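Local coordinates for protein purine nucleoside phosphorylase (Thermus thermophilus, PDB 1ODK) that probably catalyses the phosphate-dependent cleavage of purine nucleosides into free base and ribose 1-phosphate, as a hexameric phosphorylase, at residues W28-F33 with W47-L52; P129-F134 with L188-G193; A184-G189 with T196-A201. All blocks are in the same frame, centred on the assembly; numbering follows the deposited sequence.

Contact 1: residues W28-F33 with W47-L52; sequences WIAKTF and WGYTGL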
loop_
_atom_site.group_PDB
_atom_site.type_symbol
_atom_site.label_atom_id
_atom_site.label_comp_id
_atom_site.label_asym_id
_atom_site.label_seq_id
_atom_site.Cartn_x
_atom_site.Cartn_y
_atom_site.Cartn_z
ATOM N N TRP B 28 0.995 -14.499 39.694
ATOM C CA TRP B 28 0.620 -13.616 40.792
ATOM C C TRP B 28 -0.896 -13.448 40.880
ATOM O O TRP B 28 -1.472 -13.460 41.971
ATOM C CB TRP B 28 1.269 -12.243 40.612
ATOM C CG TRP B 28 0.848 -11.263 41.648
ATOM C CD1 TRP B 28 1.312 -11.167 42.927
ATOM C CD2 TRP B 28 -0.166 -10.258 41.510
ATOM N NE1 TRP B 28 0.649 -10.162 43.597
ATOM C CE2 TRP B 28 -0.263 -9.590 42.749
ATOM C CE3 TRP B 28 -1.002 -9.860 40.458
ATOM C CZ2 TRP B 28 -1.165 -8.542 42.967
ATOM C CZ3 TRP B 28 -1.898 -8.817 40.674
ATOM C CH2 TRP B 28 -1.971 -8.171 41.920
ATOM N N ILE B 29 -1.539 -13.289 39.728
ATOM C CA ILE B 29 -2.987 -13.120 39.683
ATOM C C ILE B 29 -3.696 -14.365 40.210
ATOM O O ILE B 29 -4.597 -14.277 41.042
ATOM C CB ILE B 29 -3.487 -12.865 38.238
ATOM C CG1 ILE B 29 -2.962 -11.524 37.722
ATOM C CG2 ILE B 29 -5.008 -12.884 38.201
ATOM C CD1 ILE B 29 -3.254 -11.308 36.246
ATOM N N ALA B 30 -3.290 -15.524 39.710
ATOM C CA ALA B 30 -3.902 -16.777 40.120
ATOM C C ALA B 30 -3.791 -17.010 41.624
ATOM O O ALA B 30 -4.781 -17.302 42.291
ATOM C CB ALA B 30 -3.269 -17.936 39.360
ATOM N N LYS B 31 -2.581 -16.872 42.154
ATOM C CA LYS B 31 -2.341 -17.088 43.575
ATOM C C LYS B 31 -2.962 -16.031 44.482
ATOM O O LYS B 31 -3.403 -16.340 45.591
ATOM C CB LYS B 31 -0.833 -17.170 43.834
ATOM C CG LYS B 31 -0.204 -18.456 43.313
ATOM C CD LYS B 31 1.312 -18.447 43.423
ATOM C CE LYS B 31 1.872 -19.860 43.294
ATOM N NZ LYS B 31 1.334 -20.567 42.096
ATOM N N THR B 32 -3.009 -14.790 44.007
ATOM C CA THR B 32 -3.553 -13.685 44.787
ATOM C C THR B 32 -5.082 -13.576 44.802
ATOM O O THR B 32 -5.674 -13.286 45.843
ATOM C CB THR B 32 -2.982 -12.333 44.291
ATOM O OG1 THR B 32 -1.558 -12.334 44.438
ATOM C CG2 THR B 32 -3.560 -11.177 45.086
ATOM N N PHE B 33 -5.717 -13.820 43.660
ATOM C CA PHE B 33 -7.167 -13.684 43.561
ATOM C C PHE B 33 -8.016 -14.947 43.470
ATOM O O PHE B 33 -9.205 -14.915 43.789
ATOM C CB PHE B 33 -7.526 -12.806 42.354
ATOM C CG PHE B 33 -7.013 -11.400 42.443
ATOM C CD1 PHE B 33 -5.696 -11.099 42.100
ATOM C CD2 PHE B 33 -7.851 -10.368 42.860
ATOM C CE1 PHE B 33 -5.224 -9.791 42.168
ATOM C CE2 PHE B 33 -7.387 -9.053 42.934
ATOM C CZ PHE B 33 -6.070 -8.765 42.587
ATOM N N TRP B 47 2.377 -19.918 30.867
ATOM C CA TRP B 47 1.671 -20.328 32.074
ATOM C C TRP B 47 0.185 -19.980 32.061
ATOM O O TRP B 47 -0.199 -18.828 31.841
ATOM C CB TRP B 47 2.349 -19.711 33.299
ATOM C CG TRP B 47 3.764 -20.188 33.500
ATOM C CD1 TRP B 47 4.446 -21.090 32.732
ATOM C CD2 TRP B 47 4.657 -19.796 34.548
ATOM N NE1 TRP B 47 5.713 -21.285 33.239
ATOM C CE2 TRP B 47 5.868 -20.502 34.353
ATOM C CE3 TRP B 47 4.555 -18.915 35.633
ATOM C CZ2 TRP B 47 6.969 -20.357 35.210
ATOM C CZ3 TRP B 47 5.651 -18.768 36.486
ATOM C CH2 TRP B 47 6.841 -19.487 36.266
ATOM N N GLY B 48 -0.641 -21.000 32.284
ATOM C CA GLY B 48 -2.082 -20.824 32.308
ATOM C C GLY B 48 -2.646 -21.472 33.558
ATOM O O GLY B 48 -2.276 -22.601 33.903
ATOM N N TYR B 49 -3.532 -20.756 34.242
ATOM C CA TYR B 49 -4.134 -21.251 35.473
ATOM C C TYR B 49 -5.648 -21.147 35.438
ATOM O O TYR B 49 -6.218 -20.356 34.689
ATOM C CB TYR B 49 -3.652 -20.440 36.684
ATOM C CG TYR B 49 -2.159 -20.258 36.774
ATOM C CD1 TYR B 49 -1.495 -19.364 35.933
ATOM C CD2 TYR B 49 -1.404 -20.989 37.690
ATOM C CE1 TYR B 49 -0.117 -19.206 35.999
ATOM C CE2 TYR B 49 -0.019 -20.838 37.764
ATOM C CZ TYR B 49 0.614 -19.944 36.915
ATOM O OH TYR B 49 1.979 -19.788 36.971
ATOM N N THR B 50 -6.288 -21.951 36.272
ATOM C CA THR B 50 -7.732 -21.922 36.398
ATOM C C THR B 50 -8.041 -22.059 37.878
ATOM O O THR B 50 -7.415 -22.851 38.589
ATOM C CB THR B 50 -8.406 -23.059 35.618
ATOM O OG1 THR B 50 -8.221 -22.841 34.213
ATOM C CG2 THR B 50 -9.909 -23.097 35.921
ATOM N N GLY B 51 -8.991 -21.262 38.340
ATOM C CA GLY B 51 -9.379 -21.303 39.733
ATOM C C GLY B 51 -10.782 -20.757 39.833
ATOM O O GLY B 51 -11.461 -20.614 38.817
ATOM N N LEU B 52 -11.220 -20.457 41.047
ATOM C CA LEU B 52 -12.554 -19.922 41.249
ATOM C C LEU B 52 -12.460 -18.526 41.839
ATOM O O LEU B 52 -11.654 -18.272 42.733
ATOM C CB LEU B 52 -13.360 -20.842 42.181
ATOM C CG LEU B 52 -13.754 -22.208 41.601
ATOM C CD1 LEU B 52 -14.248 -23.131 42.698
ATOM C CD2 LEU B 52 -14.825 -22.022 40.547
#
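A30 and Y49 make the apolar contact by which the last turns of helix 23-33 rest on strand 48-53 of the phosphorylase-family alpha/beta fold. Their CA atoms lie 6.5 Å apart, and both side chains start toward the opposite segment. The A30 methyl sits over the root of the tyrosine side chain: A30 CB is 3.6 Å from Y49 CG and 3.7 Å from Y49 CB, and it approaches the ring obliquely. With chi1 at -49°, Y49 CG stands beside its backbone N, which swings the ring toward the preceding turn of the helix, where A26 and E27 also touch it; R39 of the neighbouring strand packs on it.

No hydrogen bond joins the two segments; the polar groups bond within the helix or to other parts of the chain. In the helix, W28 O accepts two bonds from one residue, from T32 N at 2.9 Å and from T32 OG1 at 2.7 Å, reached from opposite faces of the carbonyl plane. This second bond also leaves T32 OG1 over one face of the W28 indole, offset toward its rim. In the strand, Y49 pairs through its backbone with V60 and T50 with R38, while T50 OG1 bonds to S59 and D12.

On other sides of the helix, I29 and F33 pack on V225 of helix 214-233, and I29 also reaches V60. The two segments bury 136 Å², a small area. With only a methyl group on the helix side at the closest point, the chemistry is purely van der Waals, letting helix and strand approach closely without directional bonds.

Contact 2: residues P129-F134 with L188-G193; sequences PDPEVF and LGRMRG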
loop_
_atom_site.group_PDB
_atom_site.type_symbol
_atom_site.label_atom_id
_atom_site.label_comp_id
_atom_site.label_asym_id
_atom_site.label_seq_id
_atom_site.Cartn_x
_atom_site.Cartn_y
_atom_site.Cartn_z
ATOM N N PRO B 129 -13.524 -3.894 21.204
ATOM C CA PRO B 129 -13.875 -4.973 22.132
ATOM C C PRO B 129 -15.347 -5.344 21.977
ATOM O O PRO B 129 -16.083 -4.705 21.218
ATOM C CB PRO B 129 -13.590 -4.350 23.494
ATOM C CG PRO B 129 -13.970 -2.899 23.266
ATOM C CD PRO B 129 -13.323 -2.621 21.919
ATOM N N ASP B 130 -15.772 -6.392 22.673
ATOM C CA ASP B 130 -17.177 -6.772 22.641
ATOM C C ASP B 130 -17.864 -5.606 23.359
ATOM O O ASP B 130 -17.371 -5.133 24.379
ATOM C CB ASP B 130 -17.402 -8.060 23.428
ATOM C CG ASP B 130 -18.864 -8.330 23.662
ATOM O OD1 ASP B 130 -19.570 -8.664 22.686
ATOM O OD2 ASP B 130 -19.308 -8.187 24.818
ATOM N N PRO B 131 -19.011 -5.131 22.848
ATOM C CA PRO B 131 -19.630 -4.008 23.559
ATOM C C PRO B 131 -19.992 -4.240 25.026
ATOM O O PRO B 131 -19.751 -3.368 25.865
ATOM C CB PRO B 131 -20.840 -3.649 22.681
ATOM C CG PRO B 131 -21.094 -4.887 21.865
ATOM C CD PRO B 131 -19.719 -5.432 21.591
ATOM N N GLU B 132 -20.545 -5.408 25.343
ATOM C CA GLU B 132 -20.924 -5.706 26.724
ATOM C C GLU B 132 -19.712 -5.748 27.657
ATOM O O GLU B 132 -19.745 -5.188 28.755
ATOM C CB GLU B 132 -21.681 -7.035 26.796
ATOM C CG GLU B 132 -23.069 -7.021 26.162
ATOM C CD GLU B 132 -24.025 -6.051 26.844
ATOM O OE1 GLU B 132 -23.728 -5.606 27.975
ATOM O OE2 GLU B 132 -25.083 -5.744 26.253
ATOM N N VAL B 133 -18.648 -6.416 27.222
ATOM C CA VAL B 133 -17.431 -6.506 28.024
ATOM C C VAL B 133 -16.878 -5.107 28.261
ATOM O O VAL B 133 -16.492 -4.758 29.378
ATOM C CB VAL B 133 -16.352 -7.358 27.318
ATOM C CG1 VAL B 133 -15.054 -7.327 28.121
ATOM C CG2 VAL B 133 -16.842 -8.792 27.168
ATOM N N PHE B 134 -16.839 -4.312 27.195
ATOM C CA PHE B 134 -16.344 -2.941 27.260
ATOM C C PHE B 134 -17.141 -2.162 28.305
ATOM O O PHE B 134 -16.577 -1.496 29.166
ATOM C CB PHE B 134 -16.494 -2.286 25.883
ATOM C CG PHE B 134 -16.222 -0.815 25.876
ATOM C CD1 PHE B 134 -14.945 -0.329 26.127
ATOM C CD2 PHE B 134 -17.247 0.091 25.612
ATOM C CE1 PHE B 134 -14.690 1.039 26.117
ATOM C CE2 PHE B 134 -17.000 1.463 25.598
ATOM C CZ PHE B 134 -15.720 1.935 25.852
ATOM N N LEU B 188 -9.999 -11.114 16.594
ATOM C CA LEU B 188 -10.345 -12.516 16.787
ATOM C C LEU B 188 -11.655 -12.683 17.545
ATOM O O LEU B 188 -12.372 -13.663 17.341
ATOM C CB LEU B 188 -9.207 -13.249 17.508
ATOM C CG LEU B 188 -7.986 -13.473 16.605
ATOM C CD1 LEU B 188 -6.839 -14.072 17.407
ATOM C CD2 LEU B 188 -8.369 -14.393 15.442
ATOM N N GLY B 189 -11.969 -11.732 18.419
ATOM C CA GLY B 189 -13.218 -11.810 19.156
ATOM C C GLY B 189 -14.383 -11.811 18.177
ATOM O O GLY B 189 -15.322 -12.609 18.295
ATOM N N ARG B 190 -14.327 -10.918 17.195
ATOM C CA ARG B 190 -15.388 -10.850 16.196
ATOM C C ARG B 190 -15.348 -12.046 15.236
ATOM O O ARG B 190 -16.381 -12.649 14.939
ATOM C CB ARG B 190 -15.297 -9.537 15.410
ATOM C CG ARG B 190 -15.701 -8.289 16.206
ATOM C CD ARG B 190 -17.106 -8.444 16.785
ATOM N NE ARG B 190 -17.817 -7.175 16.909
ATOM C CZ ARG B 190 -17.586 -6.262 17.848
ATOM N NH1 ARG B 190 -16.654 -6.472 18.770
ATOM N NH2 ARG B 190 -18.291 -5.135 17.865
ATOM N N MET B 191 -14.157 -12.399 14.763
ATOM C CA MET B 191 -14.017 -13.520 13.832
ATOM C C MET B 191 -14.465 -14.857 14.416
ATOM O O MET B 191 -15.094 -15.670 13.729
ATOM C CB MET B 191 -12.557 -13.665 13.380
ATOM C CG MET B 191 -12.027 -12.550 12.483
ATOM S SD MET B 191 -10.270 -12.802 12.121
ATOM C CE MET B 191 -10.342 -14.218 11.031
ATOM N N ARG B 192 -14.131 -15.085 15.681
ATOM C CA ARG B 192 -14.458 -16.345 16.333
ATOM C C ARG B 192 -15.746 -16.319 17.141
ATOM O O ARG B 192 -16.128 -17.324 17.737
ATOM C CB ARG B 192 -13.292 -16.777 17.226
ATOM C CG ARG B 192 -11.943 -16.824 16.502
ATOM C CD ARG B 192 -11.997 -17.679 15.232
ATOM N NE ARG B 192 -10.718 -17.655 14.527
ATOM C CZ ARG B 192 -10.581 -17.690 13.207
ATOM N NH1 ARG B 192 -9.369 -17.658 12.672
ATOM N NH2 ARG B 192 -11.648 -17.755 12.417
ATOM N N GLY B 193 -16.405 -15.169 17.168
ATOM C CA GLY B 193 -17.655 -15.051 17.897
ATOM C C GLY B 193 -17.562 -15.156 19.410
ATOM O O GLY B 193 -18.408 -15.786 20.039
#
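The backbones of P129-D130 and of the helix bearing R190 stay well apart, 7.3 Å between D130 CA and G189 CA at the closest pair, leaving a span that one long side chain bridges. Two helix ends meet here: D130 is the N-cap of helix 131-144, and G193, with positive phi, is the C-prime residue of the Schellman motif that ends helix 182-192. R190 makes the link. Its chain, bent at chi2 (-55°) and chi3, brings the guanidinium to the start of the other helix, where R190 NH1 donates to P129 O at 3.1 Å. The bond is nearly straight at the hydrogen (167°), and the oxygen lies in the guanidinium plane; the donor, however, stands well above the carbonyl plane rather than on a lone pair. P131 CD lies 4.0 Å from R190 NH2, set obliquely to the guanidinium, a plain van der Waals contact.

Q107 of the second subunit completes the arrangement: its OE1 accepts from R190 NH2 and its NE2 donates to P129 O, so the amide ties both partners into the subunit interface. Y173 of that subunit packs on R190. The N-cap itself is closed by D130 OD2, which accepts from V133 N at 3.1 Å on the anti side of the carboxylate.

Contact 3: residues A184-G189 with T196-A201; sequences ALFLLG and TGAILA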
loop_
_atom_site.group_PDB
_atom_site.type_symbol
_atom_site.label_atom_id
_atom_site.label_comp_id
_atom_site.label_asym_id
_atom_site.label_seq_id
_atom_site.Cartn_x
_atom_site.Cartn_y
_atom_site.Cartn_z
ATOM N N ALA B 184 -5.327 -7.582 17.798
ATOM C CA ALA B 184 -5.557 -8.977 17.405
ATOM C C ALA B 184 -6.645 -9.649 18.237
ATOM O O ALA B 184 -7.462 -10.410 17.717
ATOM C CB ALA B 184 -4.246 -9.783 17.505
ATOM N N LEU B 185 -6.647 -9.377 19.535
ATOM C CA LEU B 185 -7.656 -9.956 20.414
ATOM C C LEU B 185 -9.042 -9.495 19.959
ATOM O O LEU B 185 -9.962 -10.303 19.816
ATOM C CB LEU B 185 -7.416 -9.507 21.855
ATOM C CG LEU B 185 -8.466 -9.889 22.900
ATOM C CD1 LEU B 185 -8.500 -11.405 23.091
ATOM C CD2 LEU B 185 -8.130 -9.180 24.211
ATOM N N PHE B 186 -9.176 -8.193 19.728
ATOM C CA PHE B 186 -10.450 -7.617 19.304
ATOM C C PHE B 186 -10.911 -8.224 17.982
ATOM O O PHE B 186 -12.071 -8.613 17.844
ATOM C CB PHE B 186 -10.324 -6.090 19.177
ATOM C CG PHE B 186 -10.170 -5.373 20.500
ATOM C CD1 PHE B 186 -9.830 -4.023 20.538
ATOM C CD2 PHE B 186 -10.375 -6.044 21.707
ATOM C CE1 PHE B 186 -9.694 -3.349 21.756
ATOM C CE2 PHE B 186 -10.243 -5.384 22.928
ATOM C CZ PHE B 186 -9.901 -4.033 22.952
ATOM N N LEU B 187 -10.001 -8.301 17.014
ATOM C CA LEU B 187 -10.319 -8.877 15.712
ATOM C C LEU B 187 -10.779 -10.321 15.866
ATOM O O LEU B 187 -11.820 -10.717 15.332
ATOM C CB LEU B 187 -9.092 -8.831 14.791
ATOM C CG LEU B 187 -9.261 -9.529 13.435
ATOM C CD1 LEU B 187 -10.365 -8.836 12.654
ATOM C CD2 LEU B 187 -7.947 -9.502 12.655
ATOM N N LEU B 188 -9.999 -11.114 16.594
ATOM C CA LEU B 188 -10.345 -12.516 16.787
ATOM C C LEU B 188 -11.655 -12.683 17.545
ATOM O O LEU B 188 -12.372 -13.663 17.341
ATOM C CB LEU B 188 -9.207 -13.249 17.508
ATOM C CG LEU B 188 -7.986 -13.473 16.605
ATOM C CD1 LEU B 188 -6.839 -14.072 17.407
ATOM C CD2 LEU B 188 -8.369 -14.393 15.442
ATOM N N GLY B 189 -11.969 -11.732 18.419
ATOM C CA GLY B 189 -13.218 -11.810 19.156
ATOM C C GLY B 189 -14.383 -11.811 18.177
ATOM O O GLY B 189 -15.322 -12.609 18.295
ATOM N N THR B 196 -14.553 -10.142 23.903
ATOM C CA THR B 196 -13.245 -9.697 24.362
ATOM C C THR B 196 -13.252 -8.281 24.918
ATOM O O THR B 196 -14.207 -7.527 24.749
ATOM C CB THR B 196 -12.204 -9.758 23.218
ATOM O OG1 THR B 196 -12.570 -8.833 22.186
ATOM C CG2 THR B 196 -12.151 -11.162 22.621
ATOM N N GLY B 197 -12.159 -7.931 25.580
ATOM C CA GLY B 197 -12.020 -6.613 26.155
ATOM C C GLY B 197 -10.586 -6.436 26.597
ATOM O O GLY B 197 -9.813 -7.397 26.630
ATOM N N ALA B 198 -10.218 -5.205 26.927
ATOM C CA ALA B 198 -8.868 -4.930 27.376
ATOM C C ALA B 198 -8.813 -3.731 28.305
ATOM O O ALA B 198 -9.434 -2.698 28.054
ATOM C CB ALA B 198 -7.944 -4.694 26.170
ATOM N N ILE B 199 -8.082 -3.891 29.399
ATOM C CA ILE B 199 -7.881 -2.806 30.337
ATOM C C ILE B 199 -6.373 -2.791 30.559
ATOM O O ILE B 199 -5.741 -3.846 30.667
ATOM C CB ILE B 199 -8.646 -3.027 31.656
ATOM C CG1 ILE B 199 -8.377 -1.851 32.599
ATOM C CG2 ILE B 199 -8.264 -4.362 32.276
ATOM C CD1 ILE B 199 -9.253 -1.848 33.833
ATOM N N LEU B 200 -5.790 -1.600 30.589
ATOM C CA LEU B 200 -4.350 -1.488 30.756
ATOM C C LEU B 200 -3.962 -0.540 31.874
ATOM O O LEU B 200 -4.724 0.346 32.247
ATOM C CB LEU B 200 -3.708 -0.978 29.460
ATOM C CG LEU B 200 -4.004 -1.728 28.158
ATOM C CD1 LEU B 200 -3.455 -0.937 26.984
ATOM C CD2 LEU B 200 -3.384 -3.127 28.209
ATOM N N ALA B 201 -2.760 -0.738 32.392
ATOM C CA ALA B 201 -2.213 0.122 33.427
ATOM C C ALA B 201 -1.005 0.798 32.782
ATOM O O ALA B 201 -0.143 0.122 32.222
ATOM C CB ALA B 201 -1.774 -0.707 34.630
#
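T196 fits between L185, F186 and G189 where helix 182-192 lies back along strand 195-205, an antiparallel alpha-beta unit in the alpha/beta core. The axes of the two short segments pass 7.9 Å apart, with 162° between their directions. T196 CG2 lies 3.7 Å from L185 CD1, the two side chains sliding past each other in opposite senses, and 3.7 Å from G189 CA. That glycine has no side chain on the face the methyl fills; a beta carbon there would clash with it. The other L185 methyl, CD2, comes 3.4 Å from G197 O. L185 CG stands opposite its backbone N (chi1 173°), which brings both methyls down onto the strand. Cut back to an alanine, this position would have neither methyl, which would probably leave a gap beside T196 CG2 and next to G197 O.

F186 meets the strand with its rim. F186 CD2 lies 3.6 Å from T196 OG1, the side chains crossing at a slant. G197 C lies at the ring edge, 3.8 Å from F186 CE2, and F186 CZ touches A198 CB at the same distance from an oblique direction.

Around this shell, V74 of helix 67-79 and R87 of strand 84-93 touch L185, while A106 touches both F186 and A198. Backbone bonds from G197 to R87 and from A198 to A106 fix the strand between its neighbours. Within the helix, G189 N donates to L185 O at 2.8 Å.

From the N terminus, contact 1 comes first: it closes a short loop of 13 residues that holds strand 37-41, joining helix 23-33 to an outer part of the mixed sheet. It closes before either of the others opens. Contact 2 spans 53 residues from the start of helix 131-144 to the end of helix 182-192; contact 3 closes the short connection from that helix into strand 195-205. Contacts 2 and 3 interlock, since contact 3 begins at 184-189, before contact 2 has closed at 188-193, and both use L188 and G189. They touch, D130 N lying 2.8 Å from T196 O, a probable hydrogen bond. Contacts 1 and 3 reach the same sheet, about 20 Å apart between centres.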